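Alpha-fucosidase GH29 (Fusarium graminearum, PDB 4PSR) hydrolyses alpha-L-fucosides as a GH29 glycoside hydrolase, probably releasing the alpha-1,6-linked fucose from the core N-acetylglucosamine of glycoproteins. Local coordinates at residues E125-F130 / N177-W182; H171-Y176 / F227-P232. One frame throughout, in Å; residues are numbered along the deposited sequence.

Overall arrangement
Both contacts are buried, and both lie at the C-terminal end of the TIM barrel, where the loops after strands 119-125, 165-170 and 222-225 gather round the fucose. Contact 1 packs the loop after strand 119-125 against the end of helix 175-179 and the turn behind it; contact 2 sets the lead-in and start of that same helix against the loop after strand 222-225. Their centres are about 9 Å apart, and the backbone of His-171 bonds to both Glu-125 and His-127, tying them together. Contact 1 sets two phenyls against a loop that carries two fucose-binding histidines, whereas contact 2 has, besides its aromatic pair, a water that links the backbones of the two loops, and reaches a mannose at its outer end.

Contact 1: E125-F130 / N177-W182; sequences EHHDGF and NGFFQW. With FUL (beta-L-fucopyranose), chain M.
His-127 lays its CB squarely over the ring of Phe-179, 3.4 Å from the centroid and 9° off the ring normal, a clear CH-pi contact. The two side chains cross at about a right angle, CD2 of His-127 lying 3.7 Å from CE1 of Phe-179, and the rings meet obliquely, their planes at 56°. The carbonyl O of His-127, bonded to ND2 of Asn-175, also comes within 3.3 Å of CD2 of Phe-179. With CG of His-127 anti to its own carbonyl carbon (chi1 -57°), the ring passes the phenyl toward the sugar. There NE2 meets O2 of the fucose at 2.9 Å in the imidazole plane, while ND1 bonds to the carbonyl of His-171. Next to it His-126 brings NE2 to 3.0 Å from fucose O4, with a weaker bond to O3.

On the next residue, Phe-180 points its edge at the backbone of Asp-128, CE2 lying 3.5 Å from that residue's O. CD2 of Phe-179 lies over the centre of one face of the Phe-180 ring, so the two phenyls pack against each other as well as against the loop. Pro-49 of helix 48-51 touches Asp-128 and both phenyls.

Chemically, the loop lies on phenyl carbon while its two imidazoles face the sugar and the Asp-128 carboxylate bonds to Tyr-75; the phenyl under CB and the bond at ND1 restrict the His-127 ring, which probably helps to keep NE2 directed at fucose O2.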
ATOM      1  N   GLU A 125       0.363  15.454  -8.200  1.00 10.36           N
ATOM      2  CA  GLU A 125      -0.653  15.836  -9.194  1.00  9.46           C
ATOM      3  C   GLU A 125      -1.726  14.758  -9.129  1.00  9.94           C
ATOM      4  O   GLU A 125      -1.403  13.579  -9.311  1.00 10.90           O
ATOM      5  CB  GLU A 125      -0.080  15.936 -10.593  1.00 10.07           C
ATOM      6  CG  GLU A 125      -1.174  16.312 -11.601  1.00 11.12           C
ATOM      7  CD  GLU A 125      -0.689  16.697 -12.968  1.00 12.59           C
ATOM      8  OE1 GLU A 125       0.507  16.906 -13.165  1.00 11.37           O
ATOM      9  OE2 GLU A 125      -1.563  16.761 -13.883  1.00 11.83           O
ATOM     10  N   HIS A 126      -2.963  15.162  -8.867  1.00  9.52           N
ATOM     11  CA  HIS A 126      -4.077  14.218  -8.866  1.00 10.05           C
ATOM     12  C   HIS A 126      -4.654  14.122 -10.297  1.00  9.64           C
ATOM     13  O   HIS A 126      -3.901  14.217 -11.243  1.00 10.94           O
ATOM     14  CB  HIS A 126      -5.086  14.615  -7.778  1.00 10.58           C
ATOM     15  CG  HIS A 126      -5.991  13.506  -7.383  1.00  9.20           C
ATOM     16  ND1 HIS A 126      -7.291  13.433  -7.834  1.00 11.60           N
ATOM     17  CD2 HIS A 126      -5.773  12.384  -6.664  1.00 10.25           C
ATOM     18  CE1 HIS A 126      -7.852  12.330  -7.362  1.00 13.23           C
ATOM     19  NE2 HIS A 126      -6.947  11.670  -6.657  1.00 11.94           N
ATOM     20  N   HIS A 127      -5.966  13.896 -10.446  1.00 10.48           N
ATOM     21  CA  HIS A 127      -6.600  13.785 -11.764  1.00 10.16           C
ATOM     22  C   HIS A 127      -6.981  15.153 -12.360  1.00 10.33           C
ATOM     23  O   HIS A 127      -7.388  15.197 -13.526  1.00 10.74           O
ATOM     24  CB  HIS A 127      -7.932  13.000 -11.698  1.00 10.41           C
ATOM     25  CG  HIS A 127      -7.876  11.607 -11.129  1.00  9.20           C
ATOM     26  ND1 HIS A 127      -6.890  10.674 -11.409  1.00 10.67           N
ATOM     27  CD2 HIS A 127      -8.778  10.975 -10.336  1.00 10.69           C
ATOM     28  CE1 HIS A 127      -7.202   9.535 -10.808  1.00 10.32           C
ATOM     29  NE2 HIS A 127      -8.326   9.692 -10.136  1.00 11.72           N
ATOM     30  N   ASP A 128      -6.851  16.229 -11.580  1.00 11.20           N
ATOM     31  CA  ASP A 128      -7.426  17.534 -11.886  1.00 10.34           C
ATOM     32  C   ASP A 128      -6.521  18.470 -12.677  1.00 10.11           C
ATOM     33  O   ASP A 128      -6.844  19.650 -12.830  1.00 11.77           O
ATOM     34  CB  ASP A 128      -7.849  18.235 -10.606  1.00 11.99           C
ATOM     35  CG  ASP A 128      -6.665  18.647  -9.730  1.00 12.73           C
ATOM     36  OD1 ASP A 128      -5.577  18.028  -9.849  1.00 12.26           O
ATOM     37  OD2 ASP A 128      -6.833  19.591  -8.920  1.00 12.22           O
ATOM     38  N   GLY A 129      -5.395  17.972 -13.169  1.00  9.57           N
ATOM     39  CA  GLY A 129      -4.556  18.739 -14.074  1.00 10.89           C
ATOM     40  C   GLY A 129      -3.614  19.787 -13.488  1.00 11.26           C
ATOM     41  O   GLY A 129      -2.975  20.545 -14.252  1.00 11.32           O
ATOM     42  N   PHE A 130      -3.542  19.842 -12.162  1.00 11.30           N
ATOM     43  CA  PHE A 130      -2.769  20.869 -11.429  1.00 10.59           C
ATOM     44  C   PHE A 130      -1.506  20.199 -10.888  1.00  9.39           C
ATOM     45  O   PHE A 130      -1.582  19.347  -9.997  1.00 11.26           O
ATOM     46  CB  PHE A 130      -3.658  21.398 -10.295  1.00 12.64           C
ATOM     47  CG  PHE A 130      -3.099  22.598  -9.534  1.00 10.87           C
ATOM     48  CD1 PHE A 130      -2.835  23.791 -10.200  1.00 10.92           C
ATOM     49  CD2 PHE A 130      -2.901  22.561  -8.159  1.00 11.01           C
ATOM     50  CE1 PHE A 130      -2.356  24.916  -9.514  1.00 11.25           C
ATOM     51  CE2 PHE A 130      -2.446  23.695  -7.475  1.00 10.90           C
ATOM     52  CZ  PHE A 130      -2.183  24.862  -8.147  1.00 11.66           C
ATOM     53  N   ASN A 177      -8.434  10.921 -19.721  1.00 12.59           N
ATOM     54  CA  ASN A 177      -9.127   9.664 -20.040  1.00 10.92           C
ATOM     55  C   ASN A 177     -10.520   9.623 -19.438  1.00 12.96           C
ATOM     56  O   ASN A 177     -11.087   8.553 -19.293  1.00 13.41           O
ATOM     57  CB  ASN A 177      -8.297   8.434 -19.623  1.00 11.57           C
ATOM     58  CG  ASN A 177      -7.245   8.083 -20.630  1.00 15.22           C
ATOM     59  OD1 ASN A 177      -7.568   7.548 -21.706  1.00 14.07           O
ATOM     60  ND2 ASN A 177      -5.994   8.342 -20.322  1.00 13.49           N
ATOM     61  N   GLY A 178     -11.082  10.778 -19.099  1.00 11.63           N
ATOM     62  CA  GLY A 178     -12.470  10.876 -18.712  1.00 12.61           C
ATOM     63  C   GLY A 178     -12.771  11.697 -17.479  1.00 11.38           C
ATOM     64  O   GLY A 178     -13.904  12.109 -17.298  1.00 13.19           O
ATOM     65  N   PHE A 179     -11.786  11.968 -16.628  1.00 12.35           N
ATOM     66  CA  PHE A 179     -12.093  12.690 -15.388  1.00 11.40           C
ATOM     67  C   PHE A 179     -12.917  13.944 -15.623  1.00 10.07           C
ATOM     68  O   PHE A 179     -13.886  14.194 -14.919  1.00 11.12           O
ATOM     69  CB  PHE A 179     -10.787  13.070 -14.686  1.00 11.33           C
ATOM     70  CG  PHE A 179     -10.960  13.665 -13.297  1.00 10.25           C
ATOM     71  CD1 PHE A 179     -11.352  12.884 -12.225  1.00 13.11           C
ATOM     72  CD2 PHE A 179     -10.667  15.000 -13.073  1.00 11.87           C
ATOM     73  CE1 PHE A 179     -11.466  13.414 -10.943  1.00 12.11           C
ATOM     74  CE2 PHE A 179     -10.772  15.532 -11.789  1.00 11.97           C
ATOM     75  CZ  PHE A 179     -11.176  14.740 -10.743  1.00 10.88           C
ATOM     76  N   PHE A 180     -12.498  14.737 -16.607  1.00 13.30           N
ATOM     77  CA  PHE A 180     -13.165  16.002 -16.893  1.00 12.90           C
ATOM     78  C   PHE A 180     -14.170  15.874 -18.064  1.00 14.64           C
ATOM     79  O   PHE A 180     -14.434  16.830 -18.770  1.00 14.32           O
ATOM     80  CB  PHE A 180     -12.123  17.074 -17.204  1.00 12.70           C
ATOM     81  CG  PHE A 180     -11.457  17.685 -15.980  1.00 11.12           C
ATOM     82  CD1 PHE A 180     -12.217  18.269 -14.985  1.00 11.57           C
ATOM     83  CD2 PHE A 180     -10.054  17.746 -15.888  1.00 10.05           C
ATOM     84  CE1 PHE A 180     -11.619  18.889 -13.879  1.00 13.91           C
ATOM     85  CE2 PHE A 180      -9.456  18.396 -14.768  1.00 10.78           C
ATOM     86  CZ  PHE A 180     -10.230  18.953 -13.799  1.00 11.41           C
ATOM     87  N   GLN A 181     -14.768  14.703 -18.224  1.00 12.91           N
ATOM     88  CA  GLN A 181     -15.665  14.478 -19.381  1.00 12.94           C
ATOM     89  C   GLN A 181     -16.847  15.449 -19.436  1.00 16.20           C
ATOM     90  O   GLN A 181     -17.365  15.713 -20.529  1.00 15.36           O
ATOM     91  CB  GLN A 181     -16.184  13.029 -19.378  1.00 14.92           C
ATOM     92  CG  GLN A 181     -17.134  12.677 -18.269  1.00 13.94           C
ATOM     93  CD  GLN A 181     -17.478  11.219 -18.294  1.00 15.72           C
ATOM     94  OE1 GLN A 181     -16.981  10.427 -17.512  1.00 16.82           O
ATOM     95  NE2 GLN A 181     -18.367  10.847 -19.217  1.00 17.26           N
ATOM     96  N   TRP A 182     -17.293  15.953 -18.289  1.00 13.33           N
ATOM     97  CA  TRP A 182     -18.464  16.841 -18.249  1.00 12.48           C
ATOM     98  C   TRP A 182     -18.140  18.345 -18.308  1.00 13.91           C
ATOM     99  O   TRP A 182     -19.060  19.179 -18.292  1.00 16.63           O
ATOM    100  CB  TRP A 182     -19.346  16.533 -17.043  1.00 12.61           C
ATOM    101  CG  TRP A 182     -19.869  15.102 -17.038  1.00 14.40           C
ATOM    102  CD1 TRP A 182     -20.605  14.507 -18.044  1.00 17.76           C
ATOM    103  CD2 TRP A 182     -19.694  14.096 -16.032  1.00 14.50           C
ATOM    104  NE1 TRP A 182     -20.904  13.210 -17.712  1.00 18.01           N
ATOM    105  CE2 TRP A 182     -20.366  12.928 -16.480  1.00 16.50           C
ATOM    106  CE3 TRP A 182     -19.046  14.060 -14.800  1.00 14.73           C
ATOM    107  CZ2 TRP A 182     -20.401  11.737 -15.737  1.00 16.74           C
ATOM    108  CZ3 TRP A 182     -19.093  12.856 -14.045  1.00 16.00           C
ATOM    109  CH2 TRP A 182     -19.750  11.709 -14.540  1.00 17.50           C
TER
HETATM  110  C1  FUL M 622      -8.237   6.361  -6.786  1.00 13.49           C
HETATM  111  C2  FUL M 622      -8.482   7.824  -7.095  1.00 16.14           C
HETATM  112  O2  FUL M 622      -9.492   8.007  -8.100  1.00 13.61           O
HETATM  113  C3  FUL M 622      -8.904   8.458  -5.796  1.00 13.34           C
HETATM  114  O3  FUL M 622      -9.224   9.811  -6.030  1.00 12.57           O
HETATM  115  C4  FUL M 622      -7.755   8.316  -4.830  1.00 13.81           C
HETATM  116  O4  FUL M 622      -6.639   9.060  -5.312  1.00 13.00           O
HETATM  117  C5  FUL M 622      -7.404   6.842  -4.678  1.00 14.89           C
HETATM  118  C6  FUL M 622      -6.205   6.609  -3.783  1.00 15.82           C
HETATM  119  O5  FUL M 622      -7.130   6.215  -5.928  1.00 13.26           O
HETATM  120  O1  FUL M 622      -7.922   5.700  -7.984  1.00 15.10           O

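Contact 2: H171-Y176 / F227-P232; sequences HQAYNY and FSLDSP. With MAN (alpha-D-mannopyranose), chain D; FUL (beta-L-fucopyranose), chain M.
The loop after strand 165-170 of the TIM barrel, running into helix 175-179, meets the loop after strand 222-225 beside the fucose site. Tyr-174 and Phe-227 form the aromatic part: CZ of Phe-227 stands over one face of the tyrosine ring, nearer its rim than its centre, and comes within 3.5 Å of CD2 of Tyr-174. The planes are inclined at 46°, an oblique pair. The phenyl gets there because CG of Phe-227 sits between its backbone N and carbonyl carbon (chi1 80°). CD2 of Phe-227 is 3.7 Å from fucose O1, which lies oblique to the ring, and on the other loop CE1 of His-171 approaches fucose O4 at 3.1 Å.

Alongside, the methyl of Ala-173 packs on the backbone of the second loop, 3.5 Å from O of Ser-228, with CD2 of Leu-229 at 4.2 Å from the same CB. A water joins the two loops: it donates to O of Phe-227 at 2.7 Å, accepts from N of Tyr-174 at 3.0 Å, and reaches O of His-171 more weakly. Within the second loop, N of Ser-228 bonds to OG of Ser-231, which also lies at the edge of the Phe-227 ring. At the far end, the carboxylate of Asp-230 takes one hydrogen bond on each oxygen from O4 and O3 of a mannose.

Around this junction, Val-244 lies against Ala-173, Arg-249 of helix 246-263 touches Leu-229 and Asp-230, and helix 200-218 packs on Gln-172 and Tyr-176, while Asp-226, just past strand 222-225, bonds to ND1 of His-171 through OD2 and to the fucose through OD1.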
ATOM      1  N   HIS A 171      -1.408  11.003 -10.416  1.00 10.01           N
ATOM      2  CA  HIS A 171      -2.678  10.451 -10.882  1.00  8.80           C
ATOM      3  C   HIS A 171      -3.099  11.114 -12.221  1.00 11.35           C
ATOM      4  O   HIS A 171      -4.286  11.303 -12.495  1.00 10.81           O
ATOM      5  CB  HIS A 171      -3.829  10.617  -9.845  1.00 10.80           C
ATOM      6  CG  HIS A 171      -3.465  10.419  -8.392  1.00 10.78           C
ATOM      7  ND1 HIS A 171      -4.217   9.629  -7.550  1.00 10.07           N
ATOM      8  CD2 HIS A 171      -2.488  10.964  -7.618  1.00 11.08           C
ATOM      9  CE1 HIS A 171      -3.726   9.700  -6.318  1.00 11.36           C
ATOM     10  NE2 HIS A 171      -2.678  10.506  -6.335  1.00 11.29           N
ATOM     11  N   GLN A 172      -2.111  11.413 -13.061  1.00 10.69           N
ATOM     12  CA  GLN A 172      -2.337  12.317 -14.187  1.00 10.81           C
ATOM     13  C   GLN A 172      -2.810  11.638 -15.472  1.00 12.83           C
ATOM     14  O   GLN A 172      -3.134  12.327 -16.435  1.00 12.36           O
ATOM     15  CB  GLN A 172      -1.142  13.257 -14.400  1.00 10.56           C
ATOM     16  CG  GLN A 172       0.032  12.769 -15.225  1.00 11.95           C
ATOM     17  CD  GLN A 172       0.947  11.750 -14.569  1.00 11.05           C
ATOM     18  OE1 GLN A 172       0.577  11.107 -13.579  1.00 11.42           O
ATOM     19  NE2 GLN A 172       2.153  11.581 -15.119  1.00 10.71           N
ATOM     20  N   ALA A 173      -2.925  10.315 -15.468  1.00 11.39           N
ATOM     21  CA  ALA A 173      -3.494   9.611 -16.631  1.00 10.92           C
ATOM     22  C   ALA A 173      -4.983   9.818 -16.774  1.00 10.64           C
ATOM     23  O   ALA A 173      -5.479  10.032 -17.904  1.00 11.29           O
ATOM     24  CB  ALA A 173      -3.193   8.143 -16.558  1.00 11.43           C
ATOM     25  N   TYR A 174      -5.755   9.742 -15.692  1.00 10.91           N
ATOM     26  CA  TYR A 174      -7.212   9.811 -15.846  1.00 10.71           C
ATOM     27  C   TYR A 174      -7.666  11.220 -16.226  1.00 11.06           C
ATOM     28  O   TYR A 174      -8.754  11.425 -16.791  1.00 12.60           O
ATOM     29  CB  TYR A 174      -7.916   9.292 -14.587  1.00 12.13           C
ATOM     30  CG  TYR A 174      -9.415   9.215 -14.650  1.00 10.25           C
ATOM     31  CD1 TYR A 174     -10.075   8.735 -15.782  1.00 12.45           C
ATOM     32  CD2 TYR A 174     -10.179   9.539 -13.546  1.00 13.11           C
ATOM     33  CE1 TYR A 174     -11.441   8.655 -15.813  1.00 12.06           C
ATOM     34  CE2 TYR A 174     -11.564   9.460 -13.571  1.00 12.72           C
ATOM     35  CZ  TYR A 174     -12.191   8.995 -14.702  1.00 12.43           C
ATOM     36  OH  TYR A 174     -13.577   8.936 -14.679  1.00 14.86           O
ATOM     37  N   ASN A 175      -6.794  12.203 -15.992  1.00 12.35           N
ATOM     38  CA  ASN A 175      -7.061  13.577 -16.394  1.00 10.47           C
ATOM     39  C   ASN A 175      -7.590  13.728 -17.829  1.00 11.59           C
ATOM     40  O   ASN A 175      -8.508  14.529 -18.050  1.00 11.75           O
ATOM     41  CB  ASN A 175      -5.777  14.415 -16.207  1.00 11.88           C
ATOM     42  CG  ASN A 175      -5.897  15.800 -16.774  1.00 12.36           C
ATOM     43  OD1 ASN A 175      -5.407  16.061 -17.879  1.00 16.08           O
ATOM     44  ND2 ASN A 175      -6.574  16.693 -16.059  1.00 11.03           N
ATOM     45  N   TYR A 176      -7.010  12.985 -18.759  1.00 13.08           N
ATOM     46  CA  TYR A 176      -7.398  13.071 -20.163  1.00 13.64           C
ATOM     47  C   TYR A 176      -8.081  11.816 -20.647  1.00 12.89           C
ATOM     48  O   TYR A 176      -8.269  11.656 -21.871  1.00 14.68           O
ATOM     49  CB  TYR A 176      -6.199  13.410 -21.049  1.00 13.29           C
ATOM     50  CG  TYR A 176      -5.048  12.420 -21.108  1.00 12.28           C
ATOM     51  CD1 TYR A 176      -4.008  12.461 -20.162  1.00 13.40           C
ATOM     52  CD2 TYR A 176      -4.934  11.497 -22.166  1.00 13.37           C
ATOM     53  CE1 TYR A 176      -2.945  11.612 -20.252  1.00 14.99           C
ATOM     54  CE2 TYR A 176      -3.859  10.615 -22.239  1.00 15.51           C
ATOM     55  CZ  TYR A 176      -2.856  10.701 -21.296  1.00 14.42           C
ATOM     56  OH  TYR A 176      -1.763   9.865 -21.369  1.00 16.03           O
ATOM     57  N   PHE A 227      -4.631   4.683 -11.701  1.00 12.70           N
ATOM     58  CA  PHE A 227      -5.172   3.881 -12.808  1.00 10.08           C
ATOM     59  C   PHE A 227      -5.245   4.666 -14.113  1.00 12.71           C
ATOM     60  O   PHE A 227      -4.898   5.847 -14.169  1.00 13.45           O
ATOM     61  CB  PHE A 227      -6.561   3.338 -12.435  1.00 11.85           C
ATOM     62  CG  PHE A 227      -7.678   4.323 -12.595  1.00 12.56           C
ATOM     63  CD1 PHE A 227      -8.556   4.225 -13.654  1.00 15.01           C
ATOM     64  CD2 PHE A 227      -7.869   5.359 -11.695  1.00 17.75           C
ATOM     65  CE1 PHE A 227      -9.600   5.139 -13.823  1.00 14.98           C
ATOM     66  CE2 PHE A 227      -8.915   6.269 -11.862  1.00 18.57           C
ATOM     67  CZ  PHE A 227      -9.784   6.152 -12.935  1.00 16.41           C
ATOM     68  N   SER A 228      -5.732   3.997 -15.160  1.00 11.74           N
ATOM     69  CA  SER A 228      -5.818   4.528 -16.538  1.00 11.96           C
ATOM     70  C   SER A 228      -4.449   4.534 -17.210  1.00 11.78           C
ATOM     71  O   SER A 228      -4.243   5.261 -18.193  1.00 11.41           O
ATOM     72  CB  SER A 228      -6.508   5.888 -16.615  1.00 11.52           C
ATOM     73  OG  SER A 228      -6.852   6.155 -17.980  1.00 13.74           O
ATOM     74  N   LEU A 229      -3.520   3.701 -16.737  1.00 11.34           N
ATOM     75  CA  LEU A 229      -2.298   3.429 -17.467  1.00 12.35           C
ATOM     76  C   LEU A 229      -2.609   2.471 -18.648  1.00 13.15           C
ATOM     77  O   LEU A 229      -2.174   2.713 -19.789  1.00 13.65           O
ATOM     78  CB  LEU A 229      -1.193   2.852 -16.547  1.00 12.42           C
ATOM     79  CG  LEU A 229      -0.805   3.749 -15.346  1.00 12.52           C
ATOM     80  CD1 LEU A 229       0.294   3.073 -14.592  1.00 13.23           C
ATOM     81  CD2 LEU A 229      -0.369   5.141 -15.798  1.00 11.75           C
ATOM     82  N   ASP A 230      -3.328   1.390 -18.343  1.00 12.67           N
ATOM     83  CA  ASP A 230      -3.950   0.509 -19.369  1.00 11.91           C
ATOM     84  C   ASP A 230      -5.016  -0.281 -18.639  1.00 11.03           C
ATOM     85  O   ASP A 230      -4.800  -1.456 -18.284  1.00 14.69           O
ATOM     86  CB  ASP A 230      -2.922  -0.400 -20.056  1.00 13.80           C
ATOM     87  CG  ASP A 230      -3.518  -1.227 -21.213  1.00 13.89           C
ATOM     88  OD1 ASP A 230      -4.674  -0.912 -21.597  1.00 16.13           O
ATOM     89  OD2 ASP A 230      -2.794  -2.156 -21.688  1.00 14.71           O
ATOM     90  N   SER A 231      -6.127   0.373 -18.367  1.00 14.41           N
ATOM     91  CA  SER A 231      -7.217  -0.249 -17.630  1.00 15.62           C
ATOM     92  C   SER A 231      -8.528  -0.022 -18.360  1.00 15.00           C
ATOM     93  O   SER A 231      -9.416   0.691 -17.909  1.00 15.99           O
ATOM     94  CB  SER A 231      -7.225   0.218 -16.173  1.00 19.96           C
ATOM     95  OG  SER A 231      -7.228   1.615 -16.090  1.00 17.81           O
ATOM     96  N   PRO A 232      -8.655  -0.674 -19.530  1.00 17.62           N
ATOM     97  CA  PRO A 232      -9.885  -0.578 -20.316  1.00 19.76           C
ATOM     98  C   PRO A 232     -11.095  -0.999 -19.496  1.00 15.57           C
ATOM     99  O   PRO A 232     -11.039  -1.974 -18.724  1.00 18.02           O
ATOM    100  CB  PRO A 232      -9.624  -1.518 -21.502  1.00 20.86           C
ATOM    101  CG  PRO A 232      -8.623  -2.483 -21.022  1.00 17.33           C
ATOM    102  CD  PRO A 232      -7.744  -1.706 -20.043  1.00 17.13           C
TER
HETATM  103  C1  MAN D   4      -5.129  -4.254 -26.859  0.51 14.63           C
HETATM  104  C2  MAN D   4      -3.963  -3.492 -26.261  0.51 15.02           C
HETATM  105  C3  MAN D   4      -4.155  -3.313 -24.758  0.51 15.62           C
HETATM  106  C4  MAN D   4      -5.539  -2.779 -24.410  0.51 16.85           C
HETATM  107  C5  MAN D   4      -6.635  -3.552 -25.154  0.51 16.53           C
HETATM  108  C6  MAN D   4      -8.044  -2.936 -25.024  0.51 25.65           C
HETATM  109  O2  MAN D   4      -3.898  -2.179 -26.798  0.49 18.19           O
HETATM  110  O3  MAN D   4      -3.161  -2.462 -24.248  0.51 16.95           O
HETATM  111  O4  MAN D   4      -5.749  -2.960 -23.017  0.51 18.95           O
HETATM  112  O5  MAN D   4      -6.323  -3.593 -26.557  0.51 15.42           O
HETATM  113  O6  MAN D   4      -7.971  -1.536 -25.299  0.51 31.81           O
HETATM  114  C1  FUL M 622      -8.237   6.361  -6.786  1.00 13.49           C
HETATM  115  C2  FUL M 622      -8.482   7.824  -7.095  1.00 16.14           C
HETATM  116  O2  FUL M 622      -9.492   8.007  -8.100  1.00 13.61           O
HETATM  117  C3  FUL M 622      -8.904   8.458  -5.796  1.00 13.34           C
HETATM  118  O3  FUL M 622      -9.224   9.811  -6.030  1.00 12.57           O
HETATM  119  C4  FUL M 622      -7.755   8.316  -4.830  1.00 13.81           C
HETATM  120  O4  FUL M 622      -6.639   9.060  -5.312  1.00 13.00           O
HETATM  121  C5  FUL M 622      -7.404   6.842  -4.678  1.00 14.89           C
HETATM  122  C6  FUL M 622      -6.205   6.609  -3.783  1.00 15.82           C
HETATM  123  O5  FUL M 622      -7.130   6.215  -5.928  1.00 13.26           O
HETATM  124  O1  FUL M 622      -7.922   5.700  -7.984  1.00 15.10           O
HETATM  125  O   HOH W   1      -4.940   8.401 -13.171  1.00 11.99           O